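Local coordinates for exosome complex component Rrp41 (Archaeoglobus fulgidus, PDB 3M7N), which is probably the catalytic component of the archaeal exosome, degrading RNA from the 3' end, and can probably also synthesise heteromeric RNA tails, at residues E[44-48]-E[49-53]; E[95-98]-E[99-103]; E[105-108]-E[109-112]; E[217-220]-E[221-225]. The protein carries 1 engineered substitution. All blocks are in the same frame, centred on the assembly; numbering follows the deposited sequence.

Interaction 1 (E[44-48]-E[49-53])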
loop_
_atom_site.group_PDB
_atom_site.type_symbol
_atom_site.label_atom_id
_atom_site.label_comp_id
_atom_site.label_asym_id
_atom_site.label_seq_id
_atom_site.Cartn_x
_atom_site.Cartn_y
_atom_site.Cartn_z
ATOM N N TYR E 44 17.816 -5.538 -26.887
ATOM C CA TYR E 44 17.849 -6.986 -26.686
ATOM C C TYR E 44 19.312 -7.474 -26.692
ATOM O O TYR E 44 20.119 -7.050 -27.512
ATOM C CB TYR E 44 17.004 -7.739 -27.720
ATOM C CG TYR E 44 17.103 -9.247 -27.580
ATOM C CD1 TYR E 44 16.410 -9.924 -26.583
ATOM C CD2 TYR E 44 17.893 -9.988 -28.432
ATOM C CE1 TYR E 44 16.512 -11.320 -26.450
ATOM C CE2 TYR E 44 18.001 -11.371 -28.305
ATOM C CZ TYR E 44 17.315 -12.029 -27.311
ATOM O OH TYR E 44 17.415 -13.396 -27.190
ATOM N N LEU E 45 19.652 -8.353 -25.761
ATOM C CA LEU E 45 21.039 -8.674 -25.494
ATOM C C LEU E 45 21.103 -10.129 -25.139
ATOM O O LEU E 45 20.299 -10.623 -24.348
ATOM C CB LEU E 45 21.539 -7.842 -24.326
ATOM C CG LEU E 45 22.943 -7.761 -23.699
ATOM C CD1 LEU E 45 23.568 -9.115 -23.364
ATOM C CD2 LEU E 45 23.883 -6.833 -24.446
ATOM N N GLU E 46 22.043 -10.820 -25.766
ATOM C CA GLU E 46 22.388 -12.169 -25.379
ATOM C C GLU E 46 23.822 -12.172 -24.848
ATOM O O GLU E 46 24.667 -11.359 -25.248
ATOM C CB GLU E 46 22.219 -13.124 -26.560
ATOM C CG GLU E 46 20.764 -13.412 -26.919
ATOM C CD GLU E 46 20.616 -14.263 -28.180
ATOM O OE1 GLU E 46 19.485 -14.369 -28.707
ATOM O OE2 GLU E 46 21.635 -14.820 -28.655
ATOM N N MET E 47 24.083 -13.081 -23.928
ATOM C CA MET E 47 25.385 -13.177 -23.310
ATOM C C MET E 47 25.468 -14.590 -22.806
ATOM O O MET E 47 24.947 -14.907 -21.733
ATOM C CB MET E 47 25.471 -12.190 -22.159
ATOM C CG MET E 47 26.776 -12.148 -21.433
ATOM S SD MET E 47 26.850 -10.695 -20.381
ATOM C CE MET E 47 28.618 -10.560 -20.071
ATOM N N GLY E 48 26.100 -15.453 -23.591
ATOM C CA GLY E 48 26.016 -16.876 -23.332
ATOM C C GLY E 48 24.558 -17.296 -23.464
ATOM O O GLY E 48 23.873 -16.914 -24.413
ATOM N N LYS E 49 24.073 -18.066 -22.501
ATOM C CA LYS E 49 22.693 -18.510 -22.537
ATOM C C LYS E 49 21.735 -17.488 -21.962
ATOM O O LYS E 49 20.523 -17.699 -21.991
ATOM C CB LYS E 49 22.531 -19.836 -21.804
ATOM C CG LYS E 49 23.186 -20.995 -22.505
ATOM C CD LYS E 49 22.928 -22.294 -21.757
ATOM C CE LYS E 49 23.837 -23.401 -22.280
ATOM N NZ LYS E 49 24.054 -23.264 -23.757
ATOM N N ASN E 50 22.264 -16.386 -21.436
ATOM C CA ASN E 50 21.403 -15.325 -20.924
ATOM C C ASN E 50 20.677 -14.692 -22.072
ATOM O O ASN E 50 21.280 -14.419 -23.107
ATOM C CB ASN E 50 22.201 -14.231 -20.208
ATOM C CG ASN E 50 22.714 -14.675 -18.853
ATOM O OD1 ASN E 50 21.929 -14.926 -17.933
ATOM N ND2 ASN E 50 24.044 -14.781 -18.723
ATOM N N LYS E 51 19.381 -14.456 -21.902
ATOM C CA LYS E 51 18.642 -13.655 -22.879
ATOM C C LYS E 51 17.832 -12.622 -22.144
ATOM O O LYS E 51 16.912 -12.960 -21.411
ATOM C CB LYS E 51 17.720 -14.522 -23.728
ATOM C CG LYS E 51 18.432 -15.612 -24.483
ATOM C CD LYS E 51 17.564 -16.147 -25.614
ATOM C CE LYS E 51 18.200 -17.386 -26.228
ATOM N NZ LYS E 51 17.331 -17.901 -27.299
ATOM N N VAL E 52 18.171 -11.358 -22.341
ATOM C CA VAL E 52 17.554 -10.308 -21.562
ATOM C C VAL E 52 17.056 -9.213 -22.464
ATOM O O VAL E 52 17.527 -9.055 -23.592
ATOM C CB VAL E 52 18.555 -9.684 -20.559
ATOM C CG1 VAL E 52 19.255 -10.769 -19.769
ATOM C CG2 VAL E 52 19.567 -8.824 -21.280
ATOM N N ILE E 53 16.092 -8.455 -21.958
ATOM C CA ILE E 53 15.601 -7.285 -22.666
ATOM C C ILE E 53 15.459 -6.069 -21.730
ATOM O O ILE E 53 15.052 -6.194 -20.577
ATOM C CB ILE E 53 14.301 -7.610 -23.470
ATOM C CG1 ILE E 53 13.891 -6.399 -24.310
ATOM C CG2 ILE E 53 13.181 -8.089 -22.554
ATOM C CD1 ILE E 53 13.067 -6.779 -25.528
HETATM O O HOH W 1 21.482 -16.749 -25.683
#

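Interaction 2 (E[95-98]-E[99-103]). With nucleotides of chain L.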
loop_
_atom_site.group_PDB
_atom_site.type_symbol
_atom_site.label_atom_id
_atom_site.label_comp_id
_atom_site.label_asym_id
_atom_site.label_seq_id
_atom_site.Cartn_x
_atom_site.Cartn_y
_atom_site.Cartn_z
ATOM N N ASP E 95 11.958 -11.176 -5.332
ATOM C CA ASP E 95 12.516 -11.785 -4.149
ATOM C C ASP E 95 13.668 -10.909 -3.646
ATOM O O ASP E 95 13.987 -9.867 -4.226
ATOM C CB ASP E 95 12.953 -13.230 -4.429
ATOM C CG ASP E 95 13.998 -13.340 -5.534
ATOM O OD1 ASP E 95 14.297 -14.479 -5.930
ATOM O OD2 ASP E 95 14.534 -12.316 -5.999
ATOM N N ARG E 96 14.285 -11.320 -2.558
ATOM C CA ARG E 96 15.336 -10.513 -1.965
ATOM C C ARG E 96 16.512 -10.320 -2.923
ATOM O O ARG E 96 17.055 -9.220 -3.040
ATOM C CB ARG E 96 15.757 -11.133 -0.633
ATOM C CG ARG E 96 14.587 -11.180 0.327
ATOM C CD ARG E 96 14.785 -12.178 1.423
ATOM N NE ARG E 96 15.576 -11.616 2.504
ATOM C CZ ARG E 96 16.700 -12.165 2.951
ATOM N NH1 ARG E 96 17.148 -13.287 2.402
ATOM N NH2 ARG E 96 17.372 -11.594 3.946
ATOM N N ARG E 97 16.862 -11.385 -3.637
ATOM C CA ARG E 97 17.946 -11.338 -4.613
ATOM C C ARG E 97 17.654 -10.312 -5.726
ATOM O O ARG E 97 18.513 -9.495 -6.059
ATOM C CB ARG E 97 18.228 -12.741 -5.178
ATOM C CG ARG E 97 19.195 -12.752 -6.344
ATOM C CD ARG E 97 19.392 -14.152 -6.913
ATOM N NE ARG E 97 20.210 -14.116 -8.121
ATOM C CZ ARG E 97 19.733 -13.929 -9.352
ATOM N NH1 ARG E 97 20.559 -13.908 -10.391
ATOM N NH2 ARG E 97 18.433 -13.760 -9.551
ATOM N N SER E 98 16.442 -10.338 -6.278
ATOM C CA SER E 98 16.059 -9.387 -7.316
ATOM C C SER E 98 16.020 -7.980 -6.761
ATOM O O SER E 98 16.326 -7.008 -7.465
ATOM C CB SER E 98 14.690 -9.725 -7.900
ATOM O OG SER E 98 14.712 -10.951 -8.608
ATOM N N ILE E 99 15.621 -7.863 -5.500
ATOM C CA ILE E 99 15.560 -6.549 -4.880
ATOM C C ILE E 99 16.975 -5.976 -4.740
ATOM O O ILE E 99 17.234 -4.808 -5.029
ATOM C CB ILE E 99 14.816 -6.607 -3.527
ATOM C CG1 ILE E 99 13.326 -6.877 -3.778
ATOM C CG2 ILE E 99 15.003 -5.305 -2.760
ATOM C CD1 ILE E 99 12.529 -7.141 -2.547
ATOM N N GLU E 100 17.892 -6.828 -4.325
ATOM C CA GLU E 100 19.279 -6.434 -4.150
ATOM C C GLU E 100 19.909 -6.073 -5.487
ATOM O O GLU E 100 20.579 -5.051 -5.614
ATOM C CB GLU E 100 20.040 -7.583 -3.498
ATOM C CG GLU E 100 21.043 -7.139 -2.481
ATOM C CD GLU E 100 22.454 -7.311 -2.976
ATOM O OE1 GLU E 100 23.147 -8.246 -2.498
ATOM O OE2 GLU E 100 22.858 -6.512 -3.851
ATOM N N ILE E 101 19.688 -6.915 -6.490
ATOM C CA ILE E 101 20.234 -6.654 -7.818
ATOM C C ILE E 101 19.698 -5.352 -8.396
ATOM O O ILE E 101 20.446 -4.568 -8.989
ATOM C CB ILE E 101 19.914 -7.792 -8.782
ATOM C CG1 ILE E 101 20.683 -9.046 -8.360
ATOM C CG2 ILE E 101 20.250 -7.366 -10.210
ATOM C CD1 ILE E 101 20.318 -10.307 -9.139
ATOM N N SER E 102 18.399 -5.124 -8.219
ATOM C CA SER E 102 17.765 -3.872 -8.647
ATOM C C SER E 102 18.398 -2.639 -7.978
ATOM O O SER E 102 18.625 -1.611 -8.624
ATOM C CB SER E 102 16.243 -3.911 -8.376
ATOM O OG SER E 102 15.617 -5.022 -9.024
ATOM N N LYS E 103 18.676 -2.742 -6.683
ATOM C CA LYS E 103 19.218 -1.604 -5.931
ATOM C C LYS E 103 20.640 -1.258 -6.384
ATOM O O LYS E 103 20.967 -0.107 -6.640
ATOM C CB LYS E 103 19.198 -1.899 -4.421
ATOM C CG LYS E 103 19.691 -0.762 -3.534
ATOM C CD LYS E 103 19.482 -1.100 -2.046
ATOM C CE LYS E 103 20.130 -0.070 -1.107
ATOM N NZ LYS E 103 21.603 -0.019 -1.354
ATOM P P C L 6 23.756 -15.372 -8.836
ATOM O OP1 C L 6 24.902 -14.677 -9.472
ATOM O OP2 C L 6 23.041 -14.705 -7.720
ATOM O "O5'" C L 6 22.704 -15.802 -9.974
ATOM C "C5'" C L 6 23.208 -16.467 -11.135
ATOM C "C4'" C L 6 22.229 -17.462 -11.731
ATOM O "O4'" C L 6 21.654 -18.326 -10.718
ATOM C "C3'" C L 6 20.984 -16.882 -12.382
ATOM O "O3'" C L 6 21.318 -16.202 -13.591
ATOM C "C2'" C L 6 20.227 -18.184 -12.611
ATOM O "O2'" C L 6 20.747 -18.963 -13.681
ATOM C "C1'" C L 6 20.473 -18.886 -11.272
ATOM N N1 C L 6 19.320 -18.704 -10.349
ATOM C C2 C L 6 18.214 -19.541 -10.504
ATOM O O2 C L 6 18.238 -20.407 -11.387
ATOM N N3 C L 6 17.150 -19.384 -9.679
ATOM C C4 C L 6 17.170 -18.438 -8.736
ATOM N N4 C L 6 16.090 -18.326 -7.945
ATOM C C5 C L 6 18.297 -17.573 -8.567
ATOM C C6 C L 6 19.339 -17.736 -9.389
ATOM P P C L 4 18.334 -15.638 0.235
ATOM O OP1 C L 4 18.689 -14.237 0.580
ATOM O OP2 C L 4 17.208 -15.919 -0.684
ATOM O "O5'" C L 4 19.631 -16.390 -0.344
ATOM C "C5'" C L 4 20.879 -16.336 0.349
ATOM C "C4'" C L 4 21.898 -17.268 -0.282
ATOM O "O4'" C L 4 21.550 -18.648 -0.018
ATOM C "C3'" C L 4 21.990 -17.206 -1.801
ATOM O "O3'" C L 4 22.792 -16.116 -2.222
ATOM C "C2'" C L 4 22.679 -18.530 -2.097
ATOM O "O2'" C L 4 24.064 -18.508 -1.824
ATOM C "C1'" C L 4 21.952 -19.446 -1.124
ATOM N N1 C L 4 20.768 -20.026 -1.813
ATOM C C2 C L 4 20.951 -21.178 -2.581
ATOM O O2 C L 4 22.085 -21.671 -2.629
ATOM N N3 C L 4 19.884 -21.718 -3.230
ATOM C C4 C L 4 18.686 -21.131 -3.138
ATOM N N4 C L 4 17.664 -21.691 -3.793
ATOM C C5 C L 4 18.479 -19.945 -2.368
ATOM C C6 C L 4 19.538 -19.430 -1.732
#

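Interaction 3 (E[105-108]-E[109-112])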
loop_
_atom_site.group_PDB
_atom_site.type_symbol
_atom_site.label_atom_id
_atom_site.label_comp_id
_atom_site.label_asym_id
_atom_site.label_seq_id
_atom_site.Cartn_x
_atom_site.Cartn_y
_atom_site.Cartn_z
ATOM N N SER E 105 22.132 -2.148 -9.216
ATOM C CA SER E 105 22.037 -1.719 -10.607
ATOM C C SER E 105 21.621 -0.273 -10.703
ATOM O O SER E 105 22.190 0.493 -11.492
ATOM C CB SER E 105 21.025 -2.555 -11.386
ATOM O OG SER E 105 21.411 -3.910 -11.438
ATOM N N LYS E 106 20.612 0.110 -9.923
ATOM C CA LYS E 106 20.183 1.505 -9.931
ATOM C C LYS E 106 21.348 2.394 -9.532
ATOM O O LYS E 106 21.573 3.485 -10.094
ATOM C CB LYS E 106 19.023 1.732 -8.953
ATOM C CG LYS E 106 18.607 3.192 -8.871
ATOM C CD LYS E 106 17.612 3.435 -7.757
ATOM C CE LYS E 106 18.312 3.978 -6.523
ATOM N NZ LYS E 106 17.766 3.368 -5.270
ATOM N N GLU E 107 22.065 1.928 -8.520
ATOM C CA GLU E 107 23.186 2.674 -7.964
ATOM C C GLU E 107 24.279 2.899 -9.023
ATOM O O GLU E 107 24.854 3.983 -9.101
ATOM C CB GLU E 107 23.703 1.980 -6.693
ATOM C CG GLU E 107 22.892 2.409 -5.463
ATOM C CD GLU E 107 22.926 1.417 -4.307
ATOM O OE1 GLU E 107 23.586 0.364 -4.420
ATOM O OE2 GLU E 107 22.270 1.694 -3.281
ATOM N N ALA E 108 24.511 1.891 -9.866
ATOM C CA ALA E 108 25.509 1.996 -10.929
ATOM C C ALA E 108 25.158 3.111 -11.902
ATOM O O ALA E 108 26.037 3.787 -12.437
ATOM C CB ALA E 108 25.681 0.651 -11.674
ATOM N N PHE E 109 23.869 3.318 -12.142
ATOM C CA PHE E 109 23.482 4.348 -13.100
ATOM C C PHE E 109 23.333 5.725 -12.475
ATOM O O PHE E 109 23.504 6.744 -13.160
ATOM C CB PHE E 109 22.244 3.923 -13.888
ATOM C CG PHE E 109 22.524 2.832 -14.886
ATOM C CD1 PHE E 109 22.175 1.521 -14.619
ATOM C CD2 PHE E 109 23.188 3.119 -16.082
ATOM C CE1 PHE E 109 22.456 0.507 -15.546
ATOM C CE2 PHE E 109 23.457 2.128 -16.996
ATOM C CZ PHE E 109 23.092 0.819 -16.731
ATOM N N GLU E 110 23.026 5.762 -11.174
ATOM C CA GLU E 110 22.870 7.044 -10.486
ATOM C C GLU E 110 24.192 7.757 -10.570
ATOM O O GLU E 110 24.261 8.978 -10.640
ATOM C CB GLU E 110 22.471 6.857 -9.019
ATOM C CG GLU E 110 21.063 6.318 -8.842
ATOM C CD GLU E 110 20.619 6.276 -7.390
ATOM O OE1 GLU E 110 21.324 5.676 -6.535
ATOM O OE2 GLU E 110 19.549 6.842 -7.105
ATOM N N ALA E 111 25.245 6.953 -10.590
ATOM C CA ALA E 111 26.620 7.441 -10.664
ATOM C C ALA E 111 26.992 8.051 -12.026
ATOM O O ALA E 111 28.080 8.602 -12.182
ATOM C CB ALA E 111 27.583 6.288 -10.310
ATOM N N VAL E 112 26.093 7.972 -13.004
ATOM C CA VAL E 112 26.469 8.251 -14.378
ATOM C C VAL E 112 25.459 9.068 -15.208
ATOM O O VAL E 112 25.846 9.878 -16.048
ATOM C CB VAL E 112 26.830 6.929 -15.073
ATOM C CG1 VAL E 112 26.594 7.009 -16.550
ATOM C CG2 VAL E 112 28.281 6.566 -14.765
#

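Interaction 4 (E[217-220]-E[221-225])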
loop_
_atom_site.group_PDB
_atom_site.type_symbol
_atom_site.label_atom_id
_atom_site.label_comp_id
_atom_site.label_asym_id
_atom_site.label_seq_id
_atom_site.Cartn_x
_atom_site.Cartn_y
_atom_site.Cartn_z
ATOM N N GLN E 217 44.094 -9.496 -9.549
ATOM C CA GLN E 217 44.138 -10.068 -10.888
ATOM C C GLN E 217 42.746 -10.124 -11.539
ATOM O O GLN E 217 42.602 -9.919 -12.752
ATOM C CB GLN E 217 44.771 -11.463 -10.840
ATOM C CG GLN E 217 46.236 -11.420 -10.443
ATOM C CD GLN E 217 46.711 -12.662 -9.701
ATOM O OE1 GLN E 217 46.279 -13.776 -9.983
ATOM N NE2 GLN E 217 47.619 -12.466 -8.751
ATOM N N ALA E 218 41.723 -10.403 -10.734
ATOM C CA ALA E 218 40.350 -10.465 -11.242
ATOM C C ALA E 218 39.938 -9.119 -11.832
ATOM O O ALA E 218 39.328 -9.063 -12.905
ATOM C CB ALA E 218 39.381 -10.892 -10.146
ATOM N N ILE E 219 40.298 -8.038 -11.146
ATOM C CA ILE E 219 40.036 -6.702 -11.664
ATOM C C ILE E 219 40.685 -6.501 -13.031
ATOM O O ILE E 219 40.073 -5.927 -13.933
ATOM C CB ILE E 219 40.534 -5.589 -10.728
ATOM C CG1 ILE E 219 39.876 -5.689 -9.362
ATOM C CG2 ILE E 219 40.202 -4.217 -11.307
ATOM C CD1 ILE E 219 40.213 -4.506 -8.475
ATOM N N GLU E 220 41.924 -6.965 -13.189
ATOM C CA GLU E 220 42.590 -6.818 -14.486
ATOM C C GLU E 220 41.849 -7.595 -15.566
ATOM O O GLU E 220 41.607 -7.071 -16.648
ATOM C CB GLU E 220 44.074 -7.233 -14.436
ATOM C CG GLU E 220 44.927 -6.318 -13.567
ATOM C CD GLU E 220 44.778 -4.864 -13.952
ATOM O OE1 GLU E 220 44.383 -4.037 -13.081
ATOM O OE2 GLU E 220 45.053 -4.551 -15.137
ATOM N N LEU E 221 41.487 -8.836 -15.260
ATOM C CA LEU E 221 40.772 -9.685 -16.200
ATOM C C LEU E 221 39.462 -9.034 -16.621
ATOM O O LEU E 221 39.153 -8.935 -17.811
ATOM C CB LEU E 221 40.458 -11.015 -15.550
ATOM C CG LEU E 221 40.808 -12.293 -16.288
ATOM C CD1 LEU E 221 39.877 -13.383 -15.810
ATOM C CD2 LEU E 221 40.718 -12.114 -17.799
ATOM N N ALA E 222 38.697 -8.571 -15.638
ATOM C CA ALA E 222 37.392 -7.987 -15.922
ATOM C C ALA E 222 37.500 -6.741 -16.800
ATOM O O ALA E 222 36.717 -6.576 -17.734
ATOM C CB ALA E 222 36.637 -7.677 -14.627
ATOM N N LYS E 223 38.452 -5.860 -16.504
ATOM C CA LYS E 223 38.638 -4.672 -17.343
ATOM C C LYS E 223 38.854 -5.045 -18.821
ATOM O O LYS E 223 38.244 -4.478 -19.738
ATOM C CB LYS E 223 39.794 -3.831 -16.826
ATOM C CG LYS E 223 39.525 -3.226 -15.471
ATOM C CD LYS E 223 40.588 -2.190 -15.142
ATOM C CE LYS E 223 41.932 -2.870 -14.911
ATOM N NZ LYS E 223 43.030 -1.896 -14.707
ATOM N N LYS E 224 39.702 -6.036 -19.038
ATOM C CA LYS E 224 39.944 -6.534 -20.383
ATOM C C LYS E 224 38.635 -6.969 -21.063
ATOM O O LYS E 224 38.273 -6.459 -22.122
ATOM C CB LYS E 224 40.962 -7.680 -20.346
ATOM C CG LYS E 224 41.112 -8.405 -21.659
ATOM C CD LYS E 224 42.293 -9.363 -21.625
ATOM C CE LYS E 224 42.395 -10.193 -22.910
ATOM N NZ LYS E 224 43.230 -11.414 -22.654
ATOM N N GLY E 225 37.931 -7.918 -20.459
ATOM C CA GLY E 225 36.645 -8.333 -20.983
ATOM C C GLY E 225 35.698 -7.148 -21.157
ATOM O O GLY E 225 34.997 -7.048 -22.162
#

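Interaction 1 (E[44-48]-E[49-53])
Y44 and K51 meet at a slant on one face of a beta hairpin, closed by a type II' turn from M47 to N50. The phenol oxygen does the touching: Y44 OH lies 3.2 Å from K51 CD. This reach follows from a first torsion of 176°, with CG opposite the backbone N. The ring passes V52 O obliquely, with Y44 CD1 3.3 Å from that oxygen. Y44 OH also donates to E46 OE1 at 2.7 Å, on the anti lone pair of that oxygen. K51 runs alongside E46 and points the same way, but its NZ forms a salt bridge with E43 of the neighbouring exonuclease 2 subunit. With a leucine in place of Y44, E46 OE1 would probably lose its hydroxyl donor, and a gap would be likely beside the K51 methylenes. Behind this cluster, L45 and V52 form a hydrogen-bonded antiparallel pair. Their side chains share the other face with M47 and N50, where L45 and M47 meet helix 136-150. G48 takes a positive phi, which favours glycine. N50 OD1 accepts from D133 N. M47 O takes two bonds from one residue: N50 N at 3.1 Å, from above the carbonyl plane, and N50 ND2, nearly end-on to the carbonyl.

Interaction 2 (E[95-98]-E[99-103])
From D95 to I99 the chain enters the first turns of helix 96-110, and I99 N donates to D95 O at 2.9 Å. Three more backbone bonds of the i to i+4 type follow: E100 N to R96 O, I101 N to R97 O and S102 N to S98 O. D95 is the N-cap. Its OD2 accepts from S98 N at 2.8 Å, nearly in line with the C-O bond. S98 OG reaches the same oxygen from the opposite face of the carboxylate, and D95 OD1 pairs with K90. Further on, S98 O is gripped twice, since S102 OG adds a 2.6 Å bond to that of S102 N.

R97 holds the RNA. Its chain is extended from CG to NE and lies side by side with I101. I101 CD1 sits 3.7 Å above the R97 guanidinium plane, over its centre, and base atom C6 of nucleotide C6 of chain L lies over the opposite face. At the edge, R97 NE donates to OP2 of that nucleotide at 2.9 Å, with a nearly straight angle of 172°. R97 NH1 donates to its O5'. R96 points to another phosphate: its NH1 is 2.6 Å from OP1 of nucleotide C4 of chain L.

E100 forms a salt bridge with R107 of the exonuclease 2 subunit. R97, S98 and I101 pack on strand 74-81, and R97 and I101 also touch helix 136-150.

Interaction 3 (E[105-108]-E[109-112])
The F109 ring meets S105 one turn back in the helix. S105 O approaches the ring obliquely, 3.3 Å from F109 CD1, and A108 C lies obliquely to it as well. The first torsion of F109 (-72°) sets CG opposite its own carbonyl carbon and so carries the ring back along this turn. Beyond the two segments the ring is packed by Y77, by L141, A144 and L148 of helix 136-150, and by M155 and I159.

The other flat groups are the carboxylates of E107 and E110. Their side chains cross at a slant, and their planes are 30° apart. E110 OE1 comes 3.8 Å from E107 CG. E107 turns its charge to K103, in a salt bridge within the same helix. K106 bends at its third and fourth torsions, and its methylene CE lies 3.2 Å from E110 OE2. The K106 amine stays farther off: NZ is 4.3 Å from E110 OE2, too far for a salt bridge, so any attraction is probably weak.

The backbone bond from E110 N to K106 O measures 2.9 Å. The bonds from F109 N to S105 O and from A111 N to E107 O are weak. A111 and V112 meet L232 of the exonuclease 2 subunit. The whole belongs to a beta-alpha-beta crossover of the RNase PH fold, in which helix 96-110 joins the adjacent parallel strands 74-81 and 122-129.

Interaction 4 (E[217-220]-E[221-225])
E220 and K223 carry the charged part of this contact, three residues apart on helix 212-248. K223 NZ donates to E220 OE1 at 3.0 Å, in a salt bridge. The amine meets that oxygen on its syn side, somewhat out of the carboxylate plane. A second bond, from K223 NZ to E220 OE2, is weak at 3.4 Å. Both chains bend to make the pair. E220 turns at its second torsion (-53°) and K223 at its third (-69°), and the two side chains then run alongside, pointing the same way. E235 of the exonuclease 2 subunit puts a second carboxylate close to that of E220, and its ion pair with K223 is long and weak. A methionine in place of K223 would probably leave the E220 carboxylate without its cation, close to the like charge of E235 of the exonuclease 2 subunit. K224 turns to D24 in a separate salt bridge.

The helix is the long C-terminal one of the second RNase PH domain, laid against the antiparallel sheet that contains strands 158-167, 170-173 and 185-194.

Apolar contacts are made mainly with that sheet. A218, L221 and A222 touch V164, and I219 and A222 touch F189. Within the helix, K223 CE passes 4.2 Å from I219 CG2.

Backbone bonds are regular. L221 N donates to Q217 O, K223 N to I219 O and K224 N to E220 O. K223 CG lies 3.2 Å from the same I219 O. A222 N donates to A218 O at 2.8 Å.

In the fold
All four contacts are local and follow one another in series, so none crosses or encloses another. Interaction 1 closes the hairpin between strands 41-47 and 50-60 in the five-stranded sheet of the first domain. The chain then runs through strand 74-81 to helix 96-110. Interaction 2 sits at its RNA-binding start. Interaction 3 lies toward its far end; the centres of interactions 2 and 3 are about 14 Å apart. Helix 136-150 touches side chains of interactions 1, 2 and 3. Interaction 4 comes much later, on helix 212-248 of the second domain. Its nearest atoms are about 8 Å from interaction 1. Each contact also meets the exonuclease 2 subunit.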